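Fibronectin-binding protein BBK32 (Borrelia burgdorferi, PDB 6N1L) binds fibronectin and, through the complement-inhibitory domain described here, probably blocks the classical pathway of complement by binding the protease C1r. Local coordinates at residues 86-91 / 97-102; 18-23 / 141-146; 24-29 / 73-78. All blocks are in the same frame, centred on the assembly; numbering follows the deposited sequence.

How the contacts relate
The three contacts tie together the four long helices of the domain. Contact 3, near the centre of the chain, is the buried one: threonine methyls, isoleucine and leucine, with no hydrogen bond across it. Contact 2 shares helix 9-44 with contact 3 and lies next to it, where A23 O touches L76 CD1. It is partly buried, mixing valine packing with a polar glutamine and aspartate. Contact 1, its centre about 20 Å from the centre of the chain, is the turn between helices 66-87 and 93-117, where an alanine lies against a lysine stem. It touches contact 2 through L102 on V20 and H97 and K101 on I146, and shares helix 66-87 with contact 3.

Contact 1 of 3, residues 86-91 / 97-102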
ATOM      1  N   THR A  86       1.931  17.014   8.923  1.00 34.48           N
ATOM      2  CA  THR A  86       1.908  18.260   8.166  1.00 38.09           C
ATOM      3  C   THR A  86       0.493  18.810   8.060  1.00 38.23           C
ATOM      4  O   THR A  86       0.268  20.016   8.249  1.00 35.56           O
ATOM      5  CB  THR A  86       2.504  18.037   6.779  1.00 38.91           C
ATOM      6  OG1 THR A  86       3.835  17.537   6.913  1.00 42.03           O
ATOM      7  CG2 THR A  86       2.557  19.353   6.000  1.00 40.22           C
ATOM      8  N   ALA A  87      -0.485  17.944   7.793  1.00 32.06           N
ATOM      9  CA  ALA A  87      -1.860  18.414   7.661  1.00 33.38           C
ATOM     10  C   ALA A  87      -2.450  18.918   8.971  1.00 33.81           C
ATOM     11  O   ALA A  87      -3.493  19.586   8.945  1.00 34.02           O
ATOM     12  CB  ALA A  87      -2.755  17.306   7.100  1.00 32.31           C
ATOM     13  N   ALA A  88      -1.844  18.597  10.116  1.00 32.16           N
ATOM     14  CA  ALA A  88      -2.376  19.116  11.369  1.00 33.44           C
ATOM     15  C   ALA A  88      -2.245  20.632  11.463  1.00 33.59           C
ATOM     16  O   ALA A  88      -2.863  21.225  12.353  1.00 32.61           O
ATOM     17  CB  ALA A  88      -1.679  18.466  12.566  1.00 35.21           C
ATOM     18  N   ASN A  89      -1.471  21.255  10.569  1.00 33.64           N
ATOM     19  CA  ASN A  89      -1.370  22.709  10.467  1.00 34.24           C
ATOM     20  C   ASN A  89      -2.488  23.323   9.626  1.00 37.82           C
ATOM     21  O   ASN A  89      -2.622  24.557   9.601  1.00 37.61           O
ATOM     22  CB  ASN A  89      -0.003  23.101   9.879  1.00 38.15           C
ATOM     23  CG  ASN A  89       1.159  22.710  10.786  1.00 44.84           C
ATOM     24  OD1 ASN A  89       1.384  23.321  11.833  1.00 43.71           O
ATOM     25  ND2 ASN A  89       1.894  21.681  10.389  1.00 41.95           N
ATOM     26  N   PHE A  90      -3.291  22.509   8.942  1.00 33.25           N
ATOM     27  CA  PHE A  90      -4.369  23.036   8.110  1.00 36.01           C
ATOM     28  C   PHE A  90      -5.462  23.660   8.973  1.00 34.62           C
ATOM     29  O   PHE A  90      -5.810  23.145  10.044  1.00 34.70           O
ATOM     30  CB  PHE A  90      -4.963  21.924   7.234  1.00 40.35           C
ATOM     31  CG  PHE A  90      -4.030  21.417   6.146  1.00 38.54           C
ATOM     32  CD1 PHE A  90      -2.908  22.135   5.769  1.00 39.08           C
ATOM     33  CD2 PHE A  90      -4.291  20.199   5.506  1.00 39.43           C
ATOM     34  CE1 PHE A  90      -2.065  21.666   4.774  1.00 42.66           C
ATOM     35  CE2 PHE A  90      -3.452  19.731   4.513  1.00 36.68           C
ATOM     36  CZ  PHE A  90      -2.338  20.464   4.148  1.00 44.52           C
ATOM     37  N   VAL A  91      -6.025  24.782   8.503  1.00 39.85           N
ATOM     38  CA  VAL A  91      -7.012  25.515   9.266  1.00 42.15           C
ATOM     39  C   VAL A  91      -8.338  25.725   8.538  1.00 47.14           C
ATOM     40  O   VAL A  91      -9.353  25.994   9.199  1.00 45.18           O
ATOM     41  CB  VAL A  91      -6.458  26.883   9.728  1.00 37.68           C
ATOM     42  CG1 VAL A  91      -5.291  26.682  10.676  1.00 38.19           C
ATOM     43  CG2 VAL A  91      -6.048  27.712   8.527  1.00 43.85           C
ATOM     44  N   HIS A  97     -10.742  18.737   6.300  1.00 41.61           N
ATOM     45  CA  HIS A  97     -11.387  17.485   5.925  1.00 42.78           C
ATOM     46  C   HIS A  97     -10.369  16.493   5.366  1.00 35.92           C
ATOM     47  O   HIS A  97     -10.431  15.296   5.670  1.00 41.91           O
ATOM     48  CB  HIS A  97     -12.493  17.743   4.906  1.00 46.81           C
ATOM     49  CG  HIS A  97     -13.215  16.504   4.482  1.00 50.26           C
ATOM     50  ND1 HIS A  97     -13.469  16.205   3.161  1.00 53.29           N
ATOM     51  CD2 HIS A  97     -13.727  15.481   5.208  1.00 48.43           C
ATOM     52  CE1 HIS A  97     -14.110  15.052   3.089  1.00 53.23           C
ATOM     53  NE2 HIS A  97     -14.279  14.593   4.317  1.00 55.54           N
ATOM     54  N   ALA A  98      -9.446  16.970   4.531  1.00 40.90           N
ATOM     55  CA  ALA A  98      -8.354  16.114   4.071  1.00 36.83           C
ATOM     56  C   ALA A  98      -7.558  15.563   5.248  1.00 39.42           C
ATOM     57  O   ALA A  98      -7.219  14.374   5.277  1.00 35.33           O
ATOM     58  CB  ALA A  98      -7.442  16.888   3.126  1.00 39.46           C
ATOM     59  N   LYS A  99      -7.240  16.408   6.228  1.00 33.82           N
ATOM     60  CA  LYS A  99      -6.528  15.914   7.405  1.00 36.33           C
ATOM     61  C   LYS A  99      -7.316  14.811   8.108  1.00 36.24           C
ATOM     62  O   LYS A  99      -6.742  13.812   8.566  1.00 31.50           O
ATOM     63  CB  LYS A  99      -6.235  17.077   8.359  1.00 33.42           C
ATOM     64  CG  LYS A  99      -5.407  16.717   9.586  1.00 36.09           C
ATOM     65  CD  LYS A  99      -6.288  16.355  10.770  1.00 38.51           C
ATOM     66  CE  LYS A  99      -5.507  16.401  12.071  1.00 42.85           C
ATOM     67  NZ  LYS A  99      -6.399  16.135  13.235  1.00 42.26           N
ATOM     68  N   ARG A 100      -8.637  14.971   8.219  1.00 30.54           N
ATOM     69  CA  ARG A 100      -9.425  13.948   8.890  1.00 30.78           C
ATOM     70  C   ARG A 100      -9.392  12.626   8.126  1.00 35.81           C
ATOM     71  O   ARG A 100      -9.310  11.553   8.735  1.00 32.89           O
ATOM     72  CB  ARG A 100     -10.860  14.443   9.079  1.00 36.96           C
ATOM     73  CG  ARG A 100     -10.944  15.575  10.097  1.00 37.63           C
ATOM     74  CD  ARG A 100     -12.405  15.926  10.426  1.00 40.61           C
ATOM     75  NE  ARG A 100     -13.062  16.599   9.307  1.00 44.68           N
ATOM     76  CZ  ARG A 100     -13.052  17.913   9.113  1.00 45.51           C
ATOM     77  NH1 ARG A 100     -12.417  18.711   9.964  1.00 46.06           N
ATOM     78  NH2 ARG A 100     -13.677  18.434   8.065  1.00 49.82           N
ATOM     79  N   LYS A 101      -9.445  12.682   6.796  1.00 34.95           N
ATOM     80  CA  LYS A 101      -9.377  11.444   6.021  1.00 34.99           C
ATOM     81  C   LYS A 101      -8.022  10.766   6.192  1.00 31.66           C
ATOM     82  O   LYS A 101      -7.945   9.542   6.313  1.00 31.80           O
ATOM     83  CB  LYS A 101      -9.642  11.733   4.546  1.00 37.79           C
ATOM     84  CG  LYS A 101     -11.061  12.208   4.245  1.00 44.39           C
ATOM     85  CD  LYS A 101     -11.233  12.540   2.762  1.00 50.17           C
ATOM     86  CE  LYS A 101     -11.069  11.307   1.879  1.00 52.22           C
ATOM     87  NZ  LYS A 101     -11.958  10.177   2.300  1.00 59.02           N
ATOM     88  N   LEU A 102      -6.948  11.555   6.211  1.00 30.81           N
ATOM     89  CA  LEU A 102      -5.611  10.995   6.360  1.00 30.03           C
ATOM     90  C   LEU A 102      -5.433  10.316   7.714  1.00 31.15           C
ATOM     91  O   LEU A 102      -4.796   9.265   7.807  1.00 29.81           O
ATOM     92  CB  LEU A 102      -4.571  12.104   6.158  1.00 28.00           C
ATOM     93  CG  LEU A 102      -4.434  12.659   4.743  1.00 31.03           C
ATOM     94  CD1 LEU A 102      -3.586  13.903   4.750  1.00 33.03           C
ATOM     95  CD2 LEU A 102      -3.788  11.630   3.816  1.00 34.32           C
TER
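With chi1 at -176° K99 sets its CG opposite its own backbone N, and the bend at chi2 (-92°) then turns the rest of the chain past A87 and along A88. The part that touches is therefore the aliphatic stem: CG of K99 is 3.7 Å from CB of A87 and 3.5 Å from A87 O. Further out, CE of K99 passes CB of A88 at 4.4 Å, while the ammonium leads away from the contact to a salt bridge with E103 one turn on. Toward the interior, A87 CB meets L102 CD1 at 4.2 Å. The chain is turning here as helix 66-87 gives way to the connection to helix 93-117. A type I turn runs from A87 to F90, closed by F90 N on A87 O at 2.9 Å. N89 adds to it, its ND2 donating to T86 O, which N89 N also reaches from the same face of the carbonyl plane. F90 folds back so that one ring face covers A87 CA near the rim, and the ring also packs on Y12, L13 and V16 of helix 9-44. No hydrogen bond crosses between the segments: van der Waals contact of lysine methylenes with the A87 methyl and carbonyl oxygen joins them, while polar bonding shapes the turn and holds the lysine's charged end.

Contact 2 of 3, residues 18-23 / 141-146; sequences YNVDSA and KEVQGI
V20 lays its CG1 methyl against Q144, 3.6 Å from the methylene CG and 3.6 Å from the amide carbon CD of that glutamine, the two side chains coming from opposite directions. Its other methyl, CG2, reaches V143 CG1 at a looser 4.2 Å. Q144 bends at chi2 (-71°), which carries its amide past V20 to the carboxylate of D21. Amide and carboxylate planes stand 78° apart there. NE2 of Q144 is modelled only 2.4 Å from D21 OD1, too short for a normal hydrogen bond, so the exact length is doubtful even though a donor facing an acceptor makes chemical sense. The same NE2 also bonds to K17 O, one turn back from D21, so the amide nitrogen faces two oxygens of helix 9-44. On the inner side V20 also touches S83 of helix 66-87 and L102 of helix 93-117, bringing in the two other long helices, and L140 of the partner helix. D21 and Q144, both partly exposed, lie on the more solvent-facing side. Near this point the two helix segments run antiparallel at 159°, their axes 10.0 Å apart. Apolar residues facing inward and a polar pair toward the edge are the usual pattern of an antiparallel helical bundle, here between its first and last helices.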
ATOM      1  N   TYR A  18       3.006  15.822  -1.783  1.00 42.38           N
ATOM      2  CA  TYR A  18       4.120  14.941  -2.110  1.00 45.70           C
ATOM      3  C   TYR A  18       3.997  13.605  -1.388  1.00 46.37           C
ATOM      4  O   TYR A  18       4.194  12.537  -1.985  1.00 39.95           O
ATOM      5  CB  TYR A  18       5.453  15.597  -1.755  1.00 45.94           C
ATOM      6  CG  TYR A  18       6.596  14.615  -1.846  1.00 49.67           C
ATOM      7  CD1 TYR A  18       7.132  14.266  -3.082  1.00 53.40           C
ATOM      8  CD2 TYR A  18       7.127  14.020  -0.706  1.00 47.20           C
ATOM      9  CE1 TYR A  18       8.166  13.354  -3.182  1.00 53.35           C
ATOM     10  CE2 TYR A  18       8.167  13.105  -0.799  1.00 50.85           C
ATOM     11  CZ  TYR A  18       8.683  12.779  -2.038  1.00 54.56           C
ATOM     12  OH  TYR A  18       9.717  11.867  -2.138  1.00 54.07           O
ATOM     13  N   ASN A  19       3.693  13.647  -0.090  1.00 41.56           N
ATOM     14  CA  ASN A  19       3.677  12.408   0.679  1.00 39.39           C
ATOM     15  C   ASN A  19       2.468  11.548   0.336  1.00 39.81           C
ATOM     16  O   ASN A  19       2.570  10.313   0.347  1.00 33.51           O
ATOM     17  CB  ASN A  19       3.739  12.720   2.173  1.00 39.59           C
ATOM     18  CG  ASN A  19       5.137  13.107   2.623  1.00 42.80           C
ATOM     19  OD1 ASN A  19       5.948  12.249   2.976  1.00 41.55           O
ATOM     20  ND2 ASN A  19       5.433  14.407   2.599  1.00 39.83           N
ATOM     21  N   VAL A  20       1.327  12.167   0.013  1.00 37.02           N
ATOM     22  CA  VAL A  20       0.171  11.391  -0.425  1.00 35.93           C
ATOM     23  C   VAL A  20       0.458  10.728  -1.771  1.00 40.22           C
ATOM     24  O   VAL A  20       0.149   9.543  -1.981  1.00 34.87           O
ATOM     25  CB  VAL A  20      -1.080  12.285  -0.475  1.00 36.90           C
ATOM     26  CG1 VAL A  20      -2.237  11.544  -1.122  1.00 36.97           C
ATOM     27  CG2 VAL A  20      -1.457  12.724   0.938  1.00 34.80           C
ATOM     28  N   ASP A  21       1.078  11.468  -2.693  1.00 37.47           N
ATOM     29  CA  ASP A  21       1.451  10.881  -3.979  1.00 39.87           C
ATOM     30  C   ASP A  21       2.391   9.704  -3.793  1.00 36.65           C
ATOM     31  O   ASP A  21       2.241   8.666  -4.452  1.00 36.50           O
ATOM     32  CB  ASP A  21       2.111  11.931  -4.875  1.00 44.69           C
ATOM     33  CG  ASP A  21       1.117  12.681  -5.746  1.00 54.81           C
ATOM     34  OD1 ASP A  21      -0.094  12.356  -5.710  1.00 54.41           O
ATOM     35  OD2 ASP A  21       1.553  13.611  -6.466  1.00 60.71           O
ATOM     36  N   SER A  22       3.378   9.846  -2.904  1.00 36.68           N
ATOM     37  CA  SER A  22       4.291   8.745  -2.627  1.00 37.94           C
ATOM     38  C   SER A  22       3.563   7.566  -2.002  1.00 34.25           C
ATOM     39  O   SER A  22       3.912   6.411  -2.258  1.00 33.02           O
ATOM     40  CB  SER A  22       5.419   9.208  -1.713  1.00 39.55           C
ATOM     41  OG  SER A  22       6.115  10.306  -2.283  1.00 41.59           O
ATOM     42  N   ALA A  23       2.566   7.830  -1.159  1.00 32.81           N
ATOM     43  CA  ALA A  23       1.811   6.728  -0.566  1.00 31.26           C
ATOM     44  C   ALA A  23       1.012   5.995  -1.630  1.00 32.54           C
ATOM     45  O   ALA A  23       0.922   4.755  -1.607  1.00 30.63           O
ATOM     46  CB  ALA A  23       0.885   7.255   0.537  1.00 29.46           C
ATOM     47  N   LYS A 141      -6.589   9.359  -3.448  1.00 38.36           N
ATOM     48  CA  LYS A 141      -6.821  10.159  -4.646  1.00 41.35           C
ATOM     49  C   LYS A 141      -7.857  11.249  -4.382  1.00 43.97           C
ATOM     50  O   LYS A 141      -7.730  12.369  -4.891  1.00 46.10           O
ATOM     51  CB  LYS A 141      -7.261   9.256  -5.801  1.00 43.94           C
ATOM     52  CG  LYS A 141      -6.114   8.477  -6.438  1.00 47.33           C
ATOM     53  CD  LYS A 141      -6.632   7.340  -7.319  1.00 49.31           C
ATOM     54  CE  LYS A 141      -5.504   6.445  -7.797  1.00 51.31           C
ATOM     55  NZ  LYS A 141      -4.639   7.116  -8.810  1.00 55.83           N
ATOM     56  N   GLU A 142      -8.888  10.932  -3.595  1.00 42.54           N
ATOM     57  CA  GLU A 142      -9.843  11.953  -3.163  1.00 46.92           C
ATOM     58  C   GLU A 142      -9.152  13.053  -2.369  1.00 48.81           C
ATOM     59  O   GLU A 142      -9.431  14.244  -2.568  1.00 50.12           O
ATOM     60  CB  GLU A 142     -10.945  11.314  -2.330  1.00 44.59           C
ATOM     61  CG  GLU A 142     -12.093  10.781  -3.159  1.00 51.60           C
ATOM     62  CD  GLU A 142     -12.694   9.507  -2.599  1.00 57.99           C
ATOM     63  OE1 GLU A 142     -12.910   9.423  -1.366  1.00 58.88           O
ATOM     64  OE2 GLU A 142     -12.957   8.583  -3.403  1.00 62.13           O
ATOM     65  N   VAL A 143      -8.259  12.672  -1.449  1.00 44.18           N
ATOM     66  CA  VAL A 143      -7.526  13.653  -0.652  1.00 45.12           C
ATOM     67  C   VAL A 143      -6.798  14.631  -1.559  1.00 52.01           C
ATOM     68  O   VAL A 143      -6.832  15.850  -1.344  1.00 50.85           O
ATOM     69  CB  VAL A 143      -6.551  12.942   0.307  1.00 37.47           C
ATOM     70  CG1 VAL A 143      -5.455  13.897   0.764  1.00 38.96           C
ATOM     71  CG2 VAL A 143      -7.300  12.346   1.489  1.00 38.22           C
ATOM     72  N   GLN A 144      -6.137  14.110  -2.596  1.00 47.02           N
ATOM     73  CA  GLN A 144      -5.411  14.971  -3.520  1.00 52.41           C
ATOM     74  C   GLN A 144      -6.331  15.983  -4.184  1.00 57.26           C
ATOM     75  O   GLN A 144      -5.931  17.132  -4.399  1.00 62.35           O
ATOM     76  CB  GLN A 144      -4.695  14.123  -4.570  1.00 49.97           C
ATOM     77  CG  GLN A 144      -3.525  13.315  -4.024  1.00 50.51           C
ATOM     78  CD  GLN A 144      -2.326  14.180  -3.639  1.00 51.22           C
ATOM     79  OE1 GLN A 144      -2.457  15.179  -2.921  1.00 57.83           O
ATOM     80  NE2 GLN A 144      -1.151  13.797  -4.114  1.00 52.90           N
ATOM     81  N   GLY A 145      -7.562  15.588  -4.500  1.00 54.46           N
ATOM     82  CA  GLY A 145      -8.489  16.532  -5.105  1.00 59.85           C
ATOM     83  C   GLY A 145      -8.992  17.571  -4.129  1.00 59.49           C
ATOM     84  O   GLY A 145      -9.216  18.731  -4.497  1.00 61.61           O
ATOM     85  N   ILE A 146      -9.186  17.177  -2.865  1.00 56.47           N
ATOM     86  CA  ILE A 146      -9.743  18.062  -1.850  1.00 56.63           C
ATOM     87  C   ILE A 146      -8.831  19.254  -1.580  1.00 58.95           C
ATOM     88  O   ILE A 146      -9.307  20.336  -1.213  1.00 65.10           O
ATOM     89  CB  ILE A 146     -10.033  17.248  -0.570  1.00 52.96           C
ATOM     90  CG1 ILE A 146     -11.263  16.364  -0.784  1.00 54.86           C
ATOM     91  CG2 ILE A 146     -10.229  18.151   0.640  1.00 57.21           C
ATOM     92  CD1 ILE A 146     -11.626  15.505   0.406  1.00 51.20           C
TER

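Contact 3 of 3, residues 24-29 / 73-78; sequences IQTITK and FKTLLN
I27 and L76 make the tight, buried half of this contact: CG1 of I27 lies 3.8 Å from both CD1 and CD2 of L76, fitting against the fork of the leucine. Beside it the methyl CG2 of T26 lies against L76, 4.0 Å from its CB. T26 can offer a methyl here because its CG2 is anti to the backbone N, while OG1 swings back to bond S22 O in its own helix. T75 does likewise, giving OG1 to K71 O and turning CG2 toward T26 OG1 at 3.8 Å. Both hydroxyls thus have partners within their own helices, and the facing surfaces are mostly hydrocarbon. The packing thins out toward solvent. T75 is partly exposed, and the side chain of exposed K29 makes no contact with 73-78, its ammonium making a weak hydrogen bond to N72 OD1. Axes of the two segments pass 9.2 Å apart, and at this separation T26 CG2 comes within 3.9 Å of the backbone N of L76. On the buried side the other two long helices close over the pair: L76 rests on I109 of helix 93-117, I27 on L140 of helix 122-147, and F73 reaches both of those helices.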
ATOM      1  N   ILE A  24       0.448   6.741  -2.582  1.00 31.00           N
ATOM      2  CA  ILE A  24      -0.308   6.141  -3.674  1.00 33.74           C
ATOM      3  C   ILE A  24       0.600   5.232  -4.487  1.00 32.30           C
ATOM      4  O   ILE A  24       0.248   4.085  -4.801  1.00 29.56           O
ATOM      5  CB  ILE A  24      -0.945   7.231  -4.552  1.00 35.40           C
ATOM      6  CG1 ILE A  24      -2.066   7.945  -3.791  1.00 34.91           C
ATOM      7  CG2 ILE A  24      -1.496   6.636  -5.853  1.00 35.83           C
ATOM      8  CD1 ILE A  24      -2.687   9.105  -4.569  1.00 36.46           C
ATOM      9  N   GLN A  25       1.788   5.737  -4.827  1.00 31.48           N
ATOM     10  CA  GLN A  25       2.775   4.936  -5.551  1.00 31.28           C
ATOM     11  C   GLN A  25       3.143   3.666  -4.792  1.00 30.59           C
ATOM     12  O   GLN A  25       3.343   2.606  -5.403  1.00 32.92           O
ATOM     13  CB  GLN A  25       4.037   5.770  -5.810  1.00 33.91           C
ATOM     14  CG  GLN A  25       3.829   6.991  -6.690  1.00 47.99           C
ATOM     15  CD  GLN A  25       3.514   6.642  -8.133  1.00 55.89           C
ATOM     16  OE1 GLN A  25       2.394   6.239  -8.463  1.00 55.16           O
ATOM     17  NE2 GLN A  25       4.508   6.791  -9.005  1.00 63.46           N
ATOM     18  N   THR A  26       3.298   3.766  -3.466  1.00 28.66           N
ATOM     19  CA  THR A  26       3.662   2.609  -2.662  1.00 27.86           C
ATOM     20  C   THR A  26       2.561   1.555  -2.684  1.00 30.88           C
ATOM     21  O   THR A  26       2.850   0.358  -2.777  1.00 28.23           O
ATOM     22  CB  THR A  26       3.977   3.035  -1.231  1.00 30.44           C
ATOM     23  OG1 THR A  26       4.977   4.072  -1.252  1.00 33.70           O
ATOM     24  CG2 THR A  26       4.469   1.866  -0.404  1.00 29.35           C
ATOM     25  N   ILE A  27       1.299   1.976  -2.566  1.00 28.79           N
ATOM     26  CA  ILE A  27       0.202   1.020  -2.686  1.00 25.30           C
ATOM     27  C   ILE A  27       0.250   0.326  -4.038  1.00 28.70           C
ATOM     28  O   ILE A  27       0.078  -0.890  -4.130  1.00 27.23           O
ATOM     29  CB  ILE A  27      -1.150   1.715  -2.455  1.00 26.91           C
ATOM     30  CG1 ILE A  27      -1.235   2.126  -0.988  1.00 26.03           C
ATOM     31  CG2 ILE A  27      -2.284   0.748  -2.838  1.00 27.86           C
ATOM     32  CD1 ILE A  27      -2.497   2.943  -0.619  1.00 26.16           C
ATOM     33  N   THR A  28       0.486   1.082  -5.111  1.00 27.21           N
ATOM     34  CA  THR A  28       0.533   0.457  -6.428  1.00 31.08           C
ATOM     35  C   THR A  28       1.662  -0.564  -6.489  1.00 29.08           C
ATOM     36  O   THR A  28       1.492  -1.655  -7.052  1.00 26.62           O
ATOM     37  CB  THR A  28       0.689   1.524  -7.517  1.00 32.45           C
ATOM     38  OG1 THR A  28      -0.409   2.451  -7.444  1.00 33.63           O
ATOM     39  CG2 THR A  28       0.700   0.901  -8.897  1.00 35.80           C
ATOM     40  N   LYS A  29       2.798  -0.253  -5.857  1.00 30.07           N
ATOM     41  CA  LYS A  29       3.915  -1.195  -5.799  1.00 32.18           C
ATOM     42  C   LYS A  29       3.521  -2.479  -5.074  1.00 30.89           C
ATOM     43  O   LYS A  29       3.843  -3.588  -5.533  1.00 28.68           O
ATOM     44  CB  LYS A  29       5.110  -0.536  -5.112  1.00 33.58           C
ATOM     45  CG  LYS A  29       6.352  -1.412  -5.035  1.00 35.85           C
ATOM     46  CD  LYS A  29       7.407  -0.743  -4.162  1.00 39.15           C
ATOM     47  CE  LYS A  29       8.673  -1.585  -4.075  1.00 49.49           C
ATOM     48  NZ  LYS A  29       9.662  -0.984  -3.131  1.00 54.20           N
ATOM     49  N   PHE A  73       4.897  -1.801   3.664  1.00 30.79           N
ATOM     50  CA  PHE A  73       3.860  -1.230   4.530  1.00 33.86           C
ATOM     51  C   PHE A  73       4.442  -0.186   5.477  1.00 39.74           C
ATOM     52  O   PHE A  73       3.785   0.816   5.781  1.00 32.88           O
ATOM     53  CB  PHE A  73       3.121  -2.315   5.310  1.00 31.78           C
ATOM     54  CG  PHE A  73       1.795  -2.680   4.696  1.00 31.75           C
ATOM     55  CD1 PHE A  73       1.724  -3.639   3.700  1.00 35.15           C
ATOM     56  CD2 PHE A  73       0.630  -2.027   5.071  1.00 30.47           C
ATOM     57  CE1 PHE A  73       0.500  -3.956   3.100  1.00 32.28           C
ATOM     58  CE2 PHE A  73      -0.581  -2.332   4.481  1.00 31.37           C
ATOM     59  CZ  PHE A  73      -0.654  -3.308   3.499  1.00 36.17           C
ATOM     60  N   LYS A  74       5.673  -0.382   5.945  1.00 35.64           N
ATOM     61  CA  LYS A  74       6.278   0.671   6.763  1.00 36.08           C
ATOM     62  C   LYS A  74       6.517   1.928   5.945  1.00 36.12           C
ATOM     63  O   LYS A  74       6.297   3.043   6.438  1.00 39.17           O
ATOM     64  CB  LYS A  74       7.569   0.179   7.416  1.00 40.83           C
ATOM     65  CG  LYS A  74       7.304  -0.653   8.673  1.00 48.69           C
ATOM     66  CD  LYS A  74       6.158  -0.053   9.515  1.00 48.56           C
ATOM     67  CE  LYS A  74       5.916  -0.836  10.809  1.00 49.27           C
ATOM     68  NZ  LYS A  74       4.880  -0.211  11.712  1.00 50.77           N
ATOM     69  N   THR A  75       6.946   1.777   4.688  1.00 31.87           N
ATOM     70  CA  THR A  75       7.086   2.929   3.804  1.00 33.14           C
ATOM     71  C   THR A  75       5.744   3.645   3.639  1.00 37.17           C
ATOM     72  O   THR A  75       5.659   4.875   3.748  1.00 34.25           O
ATOM     73  CB  THR A  75       7.624   2.494   2.444  1.00 37.09           C
ATOM     74  OG1 THR A  75       8.958   1.972   2.581  1.00 34.55           O
ATOM     75  CG2 THR A  75       7.627   3.653   1.470  1.00 39.74           C
ATOM     76  N   LEU A  76       4.681   2.871   3.401  1.00 30.48           N
ATOM     77  CA  LEU A  76       3.344   3.457   3.266  1.00 29.29           C
ATOM     78  C   LEU A  76       2.925   4.195   4.538  1.00 28.99           C
ATOM     79  O   LEU A  76       2.454   5.338   4.475  1.00 31.24           O
ATOM     80  CB  LEU A  76       2.335   2.362   2.915  1.00 28.73           C
ATOM     81  CG  LEU A  76       0.848   2.742   2.899  1.00 28.70           C
ATOM     82  CD1 LEU A  76       0.578   3.866   1.911  1.00 29.67           C
ATOM     83  CD2 LEU A  76       0.040   1.509   2.513  1.00 28.75           C
ATOM     84  N   LEU A  77       3.055   3.546   5.697  1.00 28.06           N
ATOM     85  CA  LEU A  77       2.704   4.188   6.960  1.00 32.85           C
ATOM     86  C   LEU A  77       3.484   5.484   7.154  1.00 36.73           C
ATOM     87  O   LEU A  77       2.914   6.528   7.512  1.00 31.34           O
ATOM     88  CB  LEU A  77       2.957   3.232   8.123  1.00 33.24           C
ATOM     89  CG  LEU A  77       2.551   3.698   9.520  1.00 33.46           C
ATOM     90  CD1 LEU A  77       1.066   4.130   9.568  1.00 32.44           C
ATOM     91  CD2 LEU A  77       2.856   2.631  10.570  1.00 38.39           C
ATOM     92  N   ASN A  78       4.796   5.435   6.922  1.00 34.09           N
ATOM     93  CA  ASN A  78       5.615   6.624   7.143  1.00 37.76           C
ATOM     94  C   ASN A  78       5.165   7.788   6.266  1.00 36.20           C
ATOM     95  O   ASN A  78       5.087   8.928   6.741  1.00 37.41           O
ATOM     96  CB  ASN A  78       7.090   6.302   6.902  1.00 38.63           C
ATOM     97  CG  ASN A  78       7.681   5.435   7.997  1.00 39.01           C
ATOM     98  OD1 ASN A  78       7.100   5.292   9.070  1.00 44.97           O
ATOM     99  ND2 ASN A  78       8.863   4.860   7.734  1.00 47.65           N
TER